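Long-range contacts in putative transcription regulator (Lactobacillus plantarum, PDB 3K69), which probably binds DNA as a dimer through winged helix-turn-helix domains and so regulates transcription, as in the Rrf2 family: residues Val15-Tyr20 / Arg32-Ser37; Gly56-Thr61 / Tyr68-Ala73; Asp76-Asp81 / Tyr134-Thr139. One frame throughout, in Å; residues are numbered along the deposited sequence.

Contact 1: residues Val15-Tyr20 / Arg32-Ser37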
ATOM      1  N   VAL A  15     -11.108 -10.176   9.162  1.00 16.49           N
ATOM      2  CA  VAL A  15     -10.949  -9.808  10.537  1.00 16.74           C
ATOM      3  C   VAL A  15     -12.272  -9.720  11.268  1.00 15.44           C
ATOM      4  O   VAL A  15     -12.454 -10.345  12.317  1.00 17.15           O
ATOM      5  CB  VAL A  15     -10.170  -8.464  10.682  1.00 18.07           C
ATOM      6  CG1 VAL A  15     -10.181  -8.000  12.094  1.00 20.05           C
ATOM      7  CG2 VAL A  15      -8.694  -8.582  10.172  1.00 11.78           C
ATOM      8  N   HIS A  16     -13.186  -8.943  10.714  1.00 15.87           N
ATOM      9  CA  HIS A  16     -14.498  -8.735  11.317  1.00 17.62           C
ATOM     10  C   HIS A  16     -15.281 -10.081  11.446  1.00 17.34           C
ATOM     11  O   HIS A  16     -15.895 -10.370  12.494  1.00 15.18           O
ATOM     12  CB  HIS A  16     -15.256  -7.697  10.496  1.00 19.11           C
ATOM     13  CG  HIS A  16     -16.422  -7.103  11.191  1.00 24.84           C
ATOM     14  ND1 HIS A  16     -16.871  -5.823  10.928  1.00 26.87           N
ATOM     15  CD2 HIS A  16     -17.244  -7.608  12.147  1.00 34.68           C
ATOM     16  CE1 HIS A  16     -17.926  -5.575  11.687  1.00 32.66           C
ATOM     17  NE2 HIS A  16     -18.165  -6.638  12.444  1.00 29.96           N
ATOM     18  N   SER A  17     -15.206 -10.929  10.411  1.00 18.81           N
ATOM     19  CA  SER A  17     -15.903 -12.208  10.439  1.00 16.98           C
ATOM     20  C   SER A  17     -15.336 -13.148  11.511  1.00 17.10           C
ATOM     21  O   SER A  17     -16.093 -13.774  12.277  1.00 14.87           O
ATOM     22  CB  SER A  17     -15.881 -12.871   9.044  1.00 18.45           C
ATOM     23  OG  SER A  17     -16.620 -12.108   8.098  1.00 19.59           O
ATOM     24  N   ILE A  18     -14.008 -13.256  11.573  1.00 16.90           N
ATOM     25  CA  ILE A  18     -13.362 -14.029  12.643  1.00 16.46           C
ATOM     26  C   ILE A  18     -13.751 -13.514  14.031  1.00 17.79           C
ATOM     27  O   ILE A  18     -14.052 -14.303  14.920  1.00 17.09           O
ATOM     28  CB  ILE A  18     -11.831 -14.086  12.487  1.00 15.54           C
ATOM     29  CG1 ILE A  18     -11.490 -14.784  11.154  1.00 19.23           C
ATOM     30  CG2 ILE A  18     -11.217 -14.843  13.683  1.00 17.44           C
ATOM     31  CD1 ILE A  18     -10.042 -14.586  10.654  1.00 16.83           C
ATOM     32  N   LEU A  19     -13.737 -12.205  14.229  1.00 16.81           N
ATOM     33  CA  LEU A  19     -14.134 -11.668  15.530  1.00 17.67           C
ATOM     34  C   LEU A  19     -15.601 -11.997  15.852  1.00 15.16           C
ATOM     35  O   LEU A  19     -15.937 -12.349  16.979  1.00 14.59           O
ATOM     36  CB  LEU A  19     -13.876 -10.174  15.621  1.00 17.35           C
ATOM     37  CG  LEU A  19     -12.419  -9.718  15.597  1.00 17.34           C
ATOM     38  CD1 LEU A  19     -12.416  -8.243  15.237  1.00 13.93           C
ATOM     39  CD2 LEU A  19     -11.735  -9.994  16.893  1.00 18.17           C
ATOM     40  N   TYR A  20     -16.462 -11.933  14.852  1.00 19.11           N
ATOM     41  CA  TYR A  20     -17.869 -12.204  15.056  1.00 16.42           C
ATOM     42  C   TYR A  20     -18.066 -13.665  15.450  1.00 19.91           C
ATOM     43  O   TYR A  20     -18.761 -13.972  16.447  1.00 18.86           O
ATOM     44  CB  TYR A  20     -18.692 -11.875  13.821  1.00 17.69           C
ATOM     45  CG  TYR A  20     -20.178 -11.987  14.069  1.00 17.12           C
ATOM     46  CD1 TYR A  20     -20.901 -10.883  14.540  1.00 21.57           C
ATOM     47  CD2 TYR A  20     -20.862 -13.196  13.876  1.00 19.15           C
ATOM     48  CE1 TYR A  20     -22.282 -10.959  14.787  1.00 20.41           C
ATOM     49  CE2 TYR A  20     -22.261 -13.286  14.134  1.00 17.33           C
ATOM     50  CZ  TYR A  20     -22.957 -12.156  14.569  1.00 13.74           C
ATOM     51  OH  TYR A  20     -24.315 -12.210  14.843  1.00 14.97           O
ATOM     52  N   ARG A  32     -25.741 -14.694   5.846  1.00 20.95           N
ATOM     53  CA  ARG A  32     -26.692 -13.611   6.020  1.00 22.85           C
ATOM     54  C   ARG A  32     -26.523 -12.911   7.355  1.00 20.14           C
ATOM     55  O   ARG A  32     -26.587 -11.695   7.398  1.00 20.45           O
ATOM     56  CB  ARG A  32     -28.127 -14.108   5.816  1.00 22.16           C
ATOM     57  CG  ARG A  32     -28.476 -14.016   4.345  1.00 27.82           C
ATOM     58  CD  ARG A  32     -29.786 -14.663   3.943  1.00 30.64           C
ATOM     59  NE  ARG A  32     -29.891 -14.679   2.479  1.00 37.69           N
ATOM     60  N   GLU A  33     -26.252 -13.678   8.406  1.00 17.81           N
ATOM     61  CA  GLU A  33     -26.028 -13.130   9.731  1.00 19.64           C
ATOM     62  C   GLU A  33     -24.716 -12.350   9.814  1.00 20.08           C
ATOM     63  O   GLU A  33     -24.663 -11.258  10.371  1.00 16.67           O
ATOM     64  CB  GLU A  33     -26.054 -14.258  10.772  1.00 21.76           C
ATOM     65  CG  GLU A  33     -25.849 -13.753  12.182  1.00 21.89           C
ATOM     66  CD  GLU A  33     -25.967 -14.809  13.271  1.00 17.94           C
ATOM     67  OE1 GLU A  33     -26.621 -15.848  13.055  1.00 20.36           O
ATOM     68  OE2 GLU A  33     -25.372 -14.582  14.350  1.00 18.12           O
ATOM     69  N   LEU A  34     -23.646 -12.924   9.273  1.00 20.58           N
ATOM     70  CA  LEU A  34     -22.368 -12.229   9.185  1.00 22.49           C
ATOM     71  C   LEU A  34     -22.498 -10.942   8.358  1.00 23.03           C
ATOM     72  O   LEU A  34     -21.964  -9.883   8.754  1.00 21.64           O
ATOM     73  CB  LEU A  34     -21.277 -13.129   8.604  1.00 18.72           C
ATOM     74  CG  LEU A  34     -20.669 -14.208   9.504  1.00 25.68           C
ATOM     75  CD1 LEU A  34     -19.979 -15.296   8.681  1.00 21.16           C
ATOM     76  CD2 LEU A  34     -19.662 -13.612  10.516  1.00 18.55           C
ATOM     77  N   ALA A  35     -23.188 -11.014   7.221  1.00 23.10           N
ATOM     78  CA  ALA A  35     -23.344  -9.822   6.387  1.00 25.07           C
ATOM     79  C   ALA A  35     -24.082  -8.694   7.133  1.00 26.85           C
ATOM     80  O   ALA A  35     -23.634  -7.544   7.113  1.00 24.09           O
ATOM     81  CB  ALA A  35     -24.011 -10.151   5.090  1.00 21.96           C
ATOM     82  N   GLN A  36     -25.172  -9.012   7.832  1.00 29.84           N
ATOM     83  CA  GLN A  36     -25.790  -8.030   8.751  1.00 31.35           C
ATOM     84  C   GLN A  36     -24.743  -7.305   9.627  1.00 33.93           C
ATOM     85  O   GLN A  36     -24.708  -6.079   9.654  1.00 35.20           O
ATOM     86  CB  GLN A  36     -26.820  -8.688   9.667  1.00 32.90           C
ATOM     87  CG  GLN A  36     -28.106  -9.172   8.991  1.00 37.42           C
ATOM     88  CD  GLN A  36     -29.005 -10.003   9.937  1.00 36.75           C
ATOM     89  OE1 GLN A  36     -28.525 -10.823  10.754  1.00 33.51           O
ATOM     90  NE2 GLN A  36     -30.308  -9.781   9.835  1.00 41.79           N
ATOM     91  N   SER A  37     -23.888  -8.055  10.329  1.00 32.96           N
ATOM     92  CA  SER A  37     -22.847  -7.456  11.184  1.00 32.25           C
ATOM     93  C   SER A  37     -21.795  -6.638  10.401  1.00 31.02           C
ATOM     94  O   SER A  37     -21.383  -5.574  10.843  1.00 29.12           O
ATOM     95  CB  SER A  37     -22.147  -8.539  12.035  1.00 33.70           C
ATOM     96  OG  SER A  37     -20.994  -8.043  12.721  1.00 35.44           O
TER
HETATM   97  O   HOH W   1     -25.673 -10.016  12.651  1.00 28.01           O
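Tyr20 reaches from helix 9-22 to the flank of helix 31-38 and meets Glu33, Leu34 and Ser37 with different parts of its ring. The tight part is at Leu34. Its CD2 methyl comes up obliquely to within 3.6 Å of Tyr20 CD2, and the same methyl lies 4.1 Å from Ser17 CB. A serine suits position 17 because it is small enough to admit the leucine, and because its OG is bonded to the carbonyl of Val13 one turn back. On the other border of the ring, Ser37 CB sits 3.6 Å from Tyr20 CD1. The ring enters between these neighbours because CG of Tyr20 stands anti to the backbone N (chi1 -173°). His16, buried at the dimer interface, belongs to this closed side too: its NE2 makes a weak and poorly aligned bond to Ser37 OG at 3.2 Å, while its ND1 bonds Thr98 of the second subunit.

The axes of segments 15-20 and 32-37 approach to 10.2 Å, their directions 115° apart, and Leu49 of helix 46-54 touches both Ser17 and Leu34. Three helices packed in this way form the core of a winged helix-turn-helix domain, in which helices 31-38 and 46-54 would be the helix-turn-helix pair.

The looser side begins at the phenol oxygen. Tyr20 OH donates to Glu33 OE2 at 2.6 Å, meeting the anti lone pair, with the carboxylate plane 87° from that of the ring. Glu33 is extended beyond CG and so carries its carboxylate out to the phenol oxygen, while tyrosine combines an apolar ring for the interior with a hydroxyl for the partly exposed border. A water donates to Glu33 O at 2.8 Å and, more weakly, to Tyr20 OH.

Contact 2: residues Gly56-Thr61 / Tyr68-Ala73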
ATOM      1  N   GLY A  56      -8.602 -23.367   6.411  1.00 19.23           N
ATOM      2  CA  GLY A  56      -8.616 -23.944   7.745  1.00 22.03           C
ATOM      3  C   GLY A  56      -8.957 -23.008   8.889  1.00 19.85           C
ATOM      4  O   GLY A  56      -8.865 -23.425  10.022  1.00 20.02           O
ATOM      5  N   TYR A  57      -9.370 -21.768   8.601  1.00 19.57           N
ATOM      6  CA  TYR A  57      -9.708 -20.796   9.659  1.00 19.58           C
ATOM      7  C   TYR A  57     -11.017 -21.113  10.352  1.00 19.54           C
ATOM      8  O   TYR A  57     -11.154 -20.872  11.546  1.00 20.19           O
ATOM      9  CB  TYR A  57      -9.773 -19.340   9.145  1.00 18.63           C
ATOM     10  CG  TYR A  57      -8.421 -18.762   8.805  1.00 19.73           C
ATOM     11  CD1 TYR A  57      -7.840 -18.963   7.560  1.00 18.01           C
ATOM     12  CD2 TYR A  57      -7.740 -17.980   9.718  1.00 17.34           C
ATOM     13  CE1 TYR A  57      -6.566 -18.413   7.257  1.00 20.31           C
ATOM     14  CE2 TYR A  57      -6.474 -17.454   9.441  1.00 19.31           C
ATOM     15  CZ  TYR A  57      -5.883 -17.695   8.211  1.00 15.66           C
ATOM     16  OH  TYR A  57      -4.666 -17.117   7.941  1.00 17.68           O
ATOM     17  N   LEU A  58     -11.963 -21.654   9.583  1.00 19.57           N
ATOM     18  CA  LEU A  58     -13.357 -21.762   9.950  1.00 19.67           C
ATOM     19  C   LEU A  58     -13.837 -23.120   9.481  1.00 20.25           C
ATOM     20  O   LEU A  58     -13.369 -23.607   8.458  1.00 19.46           O
ATOM     21  CB  LEU A  58     -14.185 -20.701   9.210  1.00 20.69           C
ATOM     22  CG  LEU A  58     -13.861 -19.246   9.329  1.00 25.60           C
ATOM     23  CD1 LEU A  58     -14.835 -18.405   8.504  1.00 20.59           C
ATOM     24  CD2 LEU A  58     -13.876 -18.881  10.813  1.00 28.12           C
ATOM     25  N   THR A  59     -14.737 -23.736  10.236  1.00 20.37           N
ATOM     26  CA  THR A  59     -15.536 -24.841   9.716  1.00 21.38           C
ATOM     27  C   THR A  59     -16.773 -24.287   8.982  1.00 19.85           C
ATOM     28  O   THR A  59     -17.171 -23.159   9.200  1.00 18.47           O
ATOM     29  CB  THR A  59     -16.006 -25.816  10.813  1.00 24.57           C
ATOM     30  OG1 THR A  59     -16.955 -25.150  11.643  1.00 24.60           O
ATOM     31  CG2 THR A  59     -14.815 -26.336  11.632  1.00 21.12           C
ATOM     32  N   GLY A  60     -17.364 -25.085   8.097  1.00 18.40           N
ATOM     33  CA  GLY A  60     -18.460 -24.606   7.263  1.00 21.35           C
ATOM     34  C   GLY A  60     -19.476 -25.650   6.800  1.00 22.89           C
ATOM     35  O   GLY A  60     -19.479 -26.007   5.635  1.00 29.13           O
ATOM     36  N   THR A  61     -20.357 -26.078   7.706  0.50 22.36           N
ATOM     37  CA  THR A  61     -21.407 -27.033   7.385  0.50 20.53           C
ATOM     38  C   THR A  61     -22.468 -26.379   6.495  0.50 19.49           C
ATOM     39  O   THR A  61     -22.873 -25.233   6.706  0.50 18.77           O
ATOM     40  CB  THR A  61     -22.095 -27.621   8.643  0.50 22.59           C
ATOM     41  OG1 THR A  61     -23.140 -26.750   9.097  0.50 24.99           O
ATOM     42  CG2 THR A  61     -21.088 -27.853   9.761  0.50 22.43           C
ATOM     43  N   TYR A  68     -21.013 -21.162   9.232  1.00 17.92           N
ATOM     44  CA  TYR A  68     -19.632 -21.091   9.664  1.00 18.71           C
ATOM     45  C   TYR A  68     -19.488 -21.096  11.161  1.00 18.38           C
ATOM     46  O   TYR A  68     -20.307 -20.581  11.913  1.00 16.14           O
ATOM     47  CB  TYR A  68     -18.968 -19.852   9.079  1.00 17.86           C
ATOM     48  CG  TYR A  68     -18.910 -19.866   7.564  1.00 23.79           C
ATOM     49  CD1 TYR A  68     -17.973 -20.650   6.904  1.00 19.37           C
ATOM     50  CD2 TYR A  68     -19.800 -19.112   6.791  1.00 20.96           C
ATOM     51  CE1 TYR A  68     -17.905 -20.684   5.520  1.00 17.60           C
ATOM     52  CE2 TYR A  68     -19.742 -19.149   5.374  1.00 23.44           C
ATOM     53  CZ  TYR A  68     -18.788 -19.948   4.754  1.00 27.27           C
ATOM     54  OH  TYR A  68     -18.717 -20.034   3.368  1.00 21.55           O
ATOM     55  N   GLN A  69     -18.393 -21.683  11.595  1.00 18.56           N
ATOM     56  CA  GLN A  69     -18.126 -21.790  13.000  1.00 20.31           C
ATOM     57  C   GLN A  69     -16.593 -21.709  13.207  1.00 20.08           C
ATOM     58  O   GLN A  69     -15.779 -22.111  12.353  1.00 19.34           O
ATOM     59  CB  GLN A  69     -18.768 -23.064  13.566  1.00 20.38           C
ATOM     60  CG  GLN A  69     -18.708 -23.171  15.091  1.00 23.46           C
ATOM     61  CD  GLN A  69     -19.580 -24.316  15.633  1.00 19.46           C
ATOM     62  OE1 GLN A  69     -19.687 -25.369  15.014  1.00 31.24           O
ATOM     63  NE2 GLN A  69     -20.220 -24.086  16.770  1.00 22.43           N
ATOM     64  N   LEU A  70     -16.215 -21.062  14.285  1.00 19.98           N
ATOM     65  CA  LEU A  70     -14.827 -20.936  14.661  1.00 18.45           C
ATOM     66  C   LEU A  70     -14.613 -21.852  15.842  1.00 21.06           C
ATOM     67  O   LEU A  70     -15.305 -21.735  16.843  1.00 21.60           O
ATOM     68  CB  LEU A  70     -14.517 -19.493  15.069  1.00 19.92           C
ATOM     69  CG  LEU A  70     -13.082 -19.171  15.375  1.00 17.81           C
ATOM     70  CD1 LEU A  70     -12.181 -19.312  14.142  1.00 23.11           C
ATOM     71  CD2 LEU A  70     -12.903 -17.738  16.067  1.00 17.75           C
ATOM     72  N   ASP A  71     -13.613 -22.721  15.738  1.00 21.42           N
ATOM     73  CA  ASP A  71     -13.212 -23.556  16.846  1.00 23.22           C
ATOM     74  C   ASP A  71     -11.705 -23.549  17.059  1.00 23.96           C
ATOM     75  O   ASP A  71     -11.194 -24.406  17.763  1.00 26.66           O
ATOM     76  CB  ASP A  71     -13.755 -25.003  16.716  1.00 25.16           C
ATOM     77  CG  ASP A  71     -13.256 -25.737  15.463  1.00 32.54           C
ATOM     78  OD1 ASP A  71     -12.265 -25.305  14.841  1.00 29.93           O
ATOM     79  OD2 ASP A  71     -13.862 -26.765  15.081  1.00 38.13           O
ATOM     80  N   LEU A  72     -11.004 -22.577  16.491  1.00 22.35           N
ATOM     81  CA  LEU A  72      -9.568 -22.420  16.712  1.00 22.88           C
ATOM     82  C   LEU A  72      -9.309 -21.103  17.475  1.00 21.71           C
ATOM     83  O   LEU A  72     -10.224 -20.276  17.643  1.00 20.38           O
ATOM     84  CB  LEU A  72      -8.807 -22.488  15.384  1.00 21.02           C
ATOM     85  CG  LEU A  72      -8.956 -23.814  14.600  1.00 25.10           C
ATOM     86  CD1 LEU A  72      -8.488 -23.595  13.167  1.00 23.13           C
ATOM     87  CD2 LEU A  72      -8.159 -24.960  15.238  1.00 20.91           C
ATOM     88  N   ALA A  73      -8.071 -20.942  17.955  1.00 20.02           N
ATOM     89  CA  ALA A  73      -7.687 -19.813  18.796  1.00 17.24           C
ATOM     90  C   ALA A  73      -7.195 -18.666  17.945  1.00 18.06           C
ATOM     91  O   ALA A  73      -6.353 -18.872  17.056  1.00 13.00           O
ATOM     92  CB  ALA A  73      -6.561 -20.229  19.760  1.00 14.86           C
TER
HETATM   93  O   HOH W   2     -12.192 -22.886  13.236  1.00 23.41           O
HETATM   94  O   HOH W   3     -16.992 -26.378  14.301  1.00 48.17           O
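Tyr68 turns an edge of its ring to the backbone of Thr59, with CD1 3.5 Å from the carbonyl O, while Leu58 CD1 and Gly60 CA approach obliquely. Leu49 and His53 of helix 46-54 also touch Tyr68. Gly60 suits its place opposite Tyr68, since a side chain would probably crowd the ring. The backbones pair as an antiparallel hairpin: Thr59 N donates to Gln69 O at 2.9 Å, in the carbonyl plane, and Gln69 N returns a bond of 3.1 Å to Thr59 O from above the plane of the Thr59 carbonyl.

Beside this pair the side chains of Thr59 and Gln69 run alongside each other, OG1 3.4 Å from Gln69 CB. Asp71 crosses Thr59 at about a right angle, its OD2 3.6 Å from Thr59 CG2. One water joins Thr59 OG1, Gln69 OE1 and Asp71 OD2; Gln69 NE2 also bonds the backbone O of Arg25, and OE1 bonds Lys28 NZ. A valine in place of Thr59 would probably leave that water, without its hydroxyl partner, less firmly placed.

Leu58 and Leu70, packed CD2 to CD1 at 3.8 Å, join Tyr68 on Leu21 of helix 9-22 and seat this probable wing, whereas the Thr59-Gln69 face is polar and partly hydrated, as fits a surface hairpin.

Contact 3: residues Asp76-Asp81 / Tyr134-Thr139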
ATOM      1  N   ASP A  76      -3.481 -18.262  17.523  1.00 19.10           N
ATOM      2  CA  ASP A  76      -2.789 -19.083  16.510  1.00 18.69           C
ATOM      3  C   ASP A  76      -2.938 -18.603  15.069  1.00 18.72           C
ATOM      4  O   ASP A  76      -2.482 -19.270  14.142  1.00 18.70           O
ATOM      5  CB  ASP A  76      -3.246 -20.547  16.642  1.00 19.08           C
ATOM      6  CG  ASP A  76      -2.938 -21.116  18.036  1.00 18.57           C
ATOM      7  OD1 ASP A  76      -1.799 -20.933  18.488  1.00 22.31           O
ATOM      8  OD2 ASP A  76      -3.805 -21.744  18.665  1.00 24.11           O
HETATM    9  N   MSE A  77      -3.556 -17.440  14.899  1.00 15.95           N
HETATM   10  CA  MSE A  77      -3.759 -16.798  13.602  1.00 17.83           C
HETATM   11  C   MSE A  77      -2.872 -15.579  13.473  1.00 18.50           C
HETATM   12  O   MSE A  77      -3.192 -14.506  13.993  1.00 15.95           O
HETATM   13  CB  MSE A  77      -5.192 -16.363  13.461  1.00 16.68           C
HETATM   14  CG  MSE A  77      -6.134 -17.500  13.658  1.00 22.78           C
HETATM   15 SE   MSE A  77      -7.998 -16.920  13.586  0.75 25.02          SE
HETATM   16  CE  MSE A  77      -8.796 -18.667  14.007  1.00 22.37           C
ATOM     17  N   ASN A  78      -1.734 -15.771  12.818  1.00 19.18           N
ATOM     18  CA  ASN A  78      -0.865 -14.665  12.484  1.00 18.36           C
ATOM     19  C   ASN A  78      -1.567 -13.658  11.576  1.00 15.83           C
ATOM     20  O   ASN A  78      -2.118 -14.010  10.515  1.00 15.36           O
ATOM     21  CB  ASN A  78       0.421 -15.158  11.794  1.00 17.79           C
ATOM     22  CG  ASN A  78       1.441 -14.063  11.658  1.00 19.08           C
ATOM     23  OD1 ASN A  78       1.414 -13.313  10.678  1.00 17.43           O
ATOM     24  ND2 ASN A  78       2.304 -13.902  12.676  1.00 14.70           N
ATOM     25  N   LEU A  79      -1.518 -12.394  11.978  1.00 15.38           N
ATOM     26  CA  LEU A  79      -2.182 -11.321  11.268  1.00 15.23           C
ATOM     27  C   LEU A  79      -1.598 -11.104   9.873  1.00 13.69           C
ATOM     28  O   LEU A  79      -2.292 -10.791   8.961  1.00 14.87           O
ATOM     29  CB  LEU A  79      -2.124 -10.036  12.107  1.00 19.52           C
ATOM     30  CG  LEU A  79      -3.247  -9.008  11.967  1.00 25.82           C
ATOM     31  CD1 LEU A  79      -4.628  -9.572  12.322  1.00 21.29           C
ATOM     32  CD2 LEU A  79      -2.850  -7.867  12.889  1.00 16.31           C
ATOM     33  N   GLY A  80      -0.302 -11.299   9.726  1.00 15.70           N
ATOM     34  CA  GLY A  80       0.351 -11.228   8.470  1.00 15.03           C
ATOM     35  C   GLY A  80       0.031 -12.337   7.524  1.00 16.68           C
ATOM     36  O   GLY A  80      -0.128 -12.087   6.346  1.00 16.32           O
ATOM     37  N   ASP A  81      -0.041 -13.560   8.031  1.00 16.93           N
ATOM     38  CA  ASP A  81      -0.596 -14.673   7.280  1.00 17.66           C
ATOM     39  C   ASP A  81      -1.998 -14.327   6.781  1.00 14.91           C
ATOM     40  O   ASP A  81      -2.289 -14.495   5.624  1.00 16.32           O
ATOM     41  CB  ASP A  81      -0.656 -15.948   8.133  1.00 15.61           C
ATOM     42  CG  ASP A  81       0.709 -16.547   8.397  1.00 19.50           C
ATOM     43  OD1 ASP A  81       1.660 -16.163   7.685  1.00 22.90           O
ATOM     44  OD2 ASP A  81       0.821 -17.407   9.306  1.00 29.17           O
ATOM     45  N   TYR A 134       5.268  -5.838   8.906  1.00 18.66           N
ATOM     46  CA  TYR A 134       4.595  -5.209  10.046  1.00 19.08           C
ATOM     47  C   TYR A 134       3.499  -6.130  10.642  1.00 19.07           C
ATOM     48  O   TYR A 134       3.480  -6.389  11.857  1.00 20.64           O
ATOM     49  CB  TYR A 134       4.005  -3.833   9.684  1.00 19.53           C
ATOM     50  CG  TYR A 134       3.127  -3.291  10.781  1.00 15.39           C
ATOM     51  CD1 TYR A 134       3.698  -2.756  11.945  1.00 18.07           C
ATOM     52  CD2 TYR A 134       1.754  -3.420  10.719  1.00 19.54           C
ATOM     53  CE1 TYR A 134       2.919  -2.325  12.968  1.00 18.48           C
ATOM     54  CE2 TYR A 134       0.965  -2.953  11.738  1.00 19.96           C
ATOM     55  CZ  TYR A 134       1.560  -2.412  12.865  1.00 21.07           C
ATOM     56  OH  TYR A 134       0.784  -1.976  13.904  1.00 19.89           O
ATOM     57  N   TYR A 135       2.616  -6.634   9.787  1.00 18.59           N
ATOM     58  CA  TYR A 135       1.502  -7.465  10.237  1.00 18.64           C
ATOM     59  C   TYR A 135       1.963  -8.806  10.786  1.00 18.22           C
ATOM     60  O   TYR A 135       1.367  -9.306  11.730  1.00 19.38           O
ATOM     61  CB  TYR A 135       0.500  -7.672   9.122  1.00 18.78           C
ATOM     62  CG  TYR A 135      -0.150  -6.411   8.586  1.00 19.94           C
ATOM     63  CD1 TYR A 135      -1.278  -5.886   9.195  1.00 18.29           C
ATOM     64  CD2 TYR A 135       0.307  -5.801   7.438  1.00 16.76           C
ATOM     65  CE1 TYR A 135      -1.892  -4.803   8.696  1.00 23.21           C
ATOM     66  CE2 TYR A 135      -0.306  -4.679   6.941  1.00 22.26           C
ATOM     67  CZ  TYR A 135      -1.404  -4.182   7.580  1.00 22.02           C
ATOM     68  OH  TYR A 135      -2.073  -3.093   7.116  1.00 18.08           O
ATOM     69  N   HIS A 136       3.069  -9.350  10.265  1.00 16.10           N
ATOM     70  CA  HIS A 136       3.584 -10.613  10.785  1.00 17.29           C
ATOM     71  C   HIS A 136       4.038 -10.634  12.243  1.00 17.73           C
ATOM     72  O   HIS A 136       4.193 -11.726  12.813  1.00 17.11           O
ATOM     73  CB  HIS A 136       4.689 -11.186   9.870  1.00 19.54           C
ATOM     74  CG  HIS A 136       4.144 -11.811   8.635  1.00 15.71           C
ATOM     75  ND1 HIS A 136       3.730 -13.121   8.587  1.00 19.53           N
ATOM     76  CD2 HIS A 136       3.809 -11.272   7.441  1.00 16.21           C
ATOM     77  CE1 HIS A 136       3.256 -13.390   7.382  1.00 18.84           C
ATOM     78  NE2 HIS A 136       3.271 -12.277   6.679  1.00 21.01           N
ATOM     79  N   GLN A 137       4.243  -9.457  12.832  1.00 18.22           N
ATOM     80  CA  GLN A 137       4.543  -9.323  14.246  1.00 19.31           C
ATOM     81  C   GLN A 137       3.392  -9.698  15.150  1.00 18.28           C
ATOM     82  O   GLN A 137       3.624  -9.929  16.320  1.00 17.05           O
ATOM     83  CB  GLN A 137       4.894  -7.883  14.635  1.00 18.70           C
ATOM     84  CG  GLN A 137       6.014  -7.234  13.869  1.00 21.33           C
ATOM     85  CD  GLN A 137       6.116  -5.791  14.243  1.00 25.23           C
ATOM     86  OE1 GLN A 137       5.323  -4.961  13.794  1.00 24.62           O
ATOM     87  NE2 GLN A 137       7.071  -5.484  15.111  1.00 27.33           N
ATOM     88  N   PHE A 138       2.159  -9.706  14.644  1.00 15.49           N
ATOM     89  CA  PHE A 138       0.974  -9.806  15.499  1.00 16.35           C
ATOM     90  C   PHE A 138       0.113 -10.983  15.153  1.00 14.84           C
ATOM     91  O   PHE A 138       0.236 -11.571  14.068  1.00 18.00           O
ATOM     92  CB  PHE A 138       0.084  -8.559  15.379  1.00 15.79           C
ATOM     93  CG  PHE A 138       0.811  -7.282  15.665  1.00 18.50           C
ATOM     94  CD1 PHE A 138       1.261  -7.003  16.940  1.00 17.49           C
ATOM     95  CD2 PHE A 138       1.099  -6.402  14.654  1.00 15.69           C
ATOM     96  CE1 PHE A 138       1.979  -5.826  17.202  1.00 23.23           C
ATOM     97  CE2 PHE A 138       1.826  -5.257  14.907  1.00 19.78           C
ATOM     98  CZ  PHE A 138       2.242  -4.966  16.188  1.00 19.95           C
ATOM     99  N   THR A 139      -0.824 -11.257  16.063  1.00 15.25           N
ATOM    100  CA  THR A 139      -1.863 -12.252  15.855  1.00 17.63           C
ATOM    101  C   THR A 139      -3.212 -11.598  15.984  1.00 17.90           C
ATOM    102  O   THR A 139      -3.325 -10.454  16.383  1.00 18.88           O
ATOM    103  CB  THR A 139      -1.821 -13.431  16.868  1.00 15.54           C
ATOM    104  OG1 THR A 139      -2.252 -12.979  18.153  1.00 19.01           O
ATOM    105  CG2 THR A 139      -0.437 -14.077  16.956  1.00 16.57           C
TER
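His136 lays its imidazole flat over Gly80, whose CA stands 3.6 Å from the ring centroid and only 9° off the ring normal. Glycine fits because a side chain here would run into the ring. Around that ring two further groups take different attitudes. The Asn78 amide is tilted 28° from the ring, the two side chains crossing at about a right angle, whereas the Asp81 carboxylate is steeply turned, at 77°, and brings OD1 to the ring edge, 3.2 Å from His136 CE1. The imidazole is fixed from outside as well, by a bond from NE2 to Asp84.

Asn78 works with both ends of its amide. With CG anti to the backbone N, ND2 points at His136 O and donates an almost straight bond of 2.9 Å; the acceptor lies in the amide plane, while the donor sits above the plane of the His136 carbonyl. OD1 turns back to its own helix, accepting Asp81 N at 3.0 Å on a lone pair and Gly80 N weakly. Leu79 N donates instead across the contact, to Phe138 O at 2.8 Å, which gives all three amides of this first turn an acceptor. The Leu79 side chain crosses Phe138 obliquely, CD2 3.9 Å from Phe138 CB, and also packs on Leu123 of the second subunit.

Thr139 has a similar task, its OG1 weakly capping Ala141 N. A single backbone bridge pairs it with Asn78, CA to CA 4.3 Å, and Met77 O lies 3.2 Å from Thr139 CA. Two N-caps thus meet, Asn78 for helix 79-86 and Thr139 for helix 140-148, beside the C-terminal end of the long helix 111-136.

In the fold
From the N terminus the three contacts follow in series, with none nested or crossed. Contact 1 closes the 11 residues between its segments, which include the link between helices 9-22 and 31-38. Contact 2 then closes the short turn of the hairpin, and the packing of Tyr68 on Leu34 seats that hairpin against contact 1. Contact 3 spans the longest excursion, 52 residues that include most of helix 111-136, and returns the chain to the start of helix 79-86. Met77, present as selenomethionine, touches Ile18 of contact 1 as well as Tyr57, Leu70 and Leu72 of contact 2, linking the probable DNA-binding part to the turn before helix 79-86 and to helix 140-148. Contacts 1 and 3 both touch the second subunit.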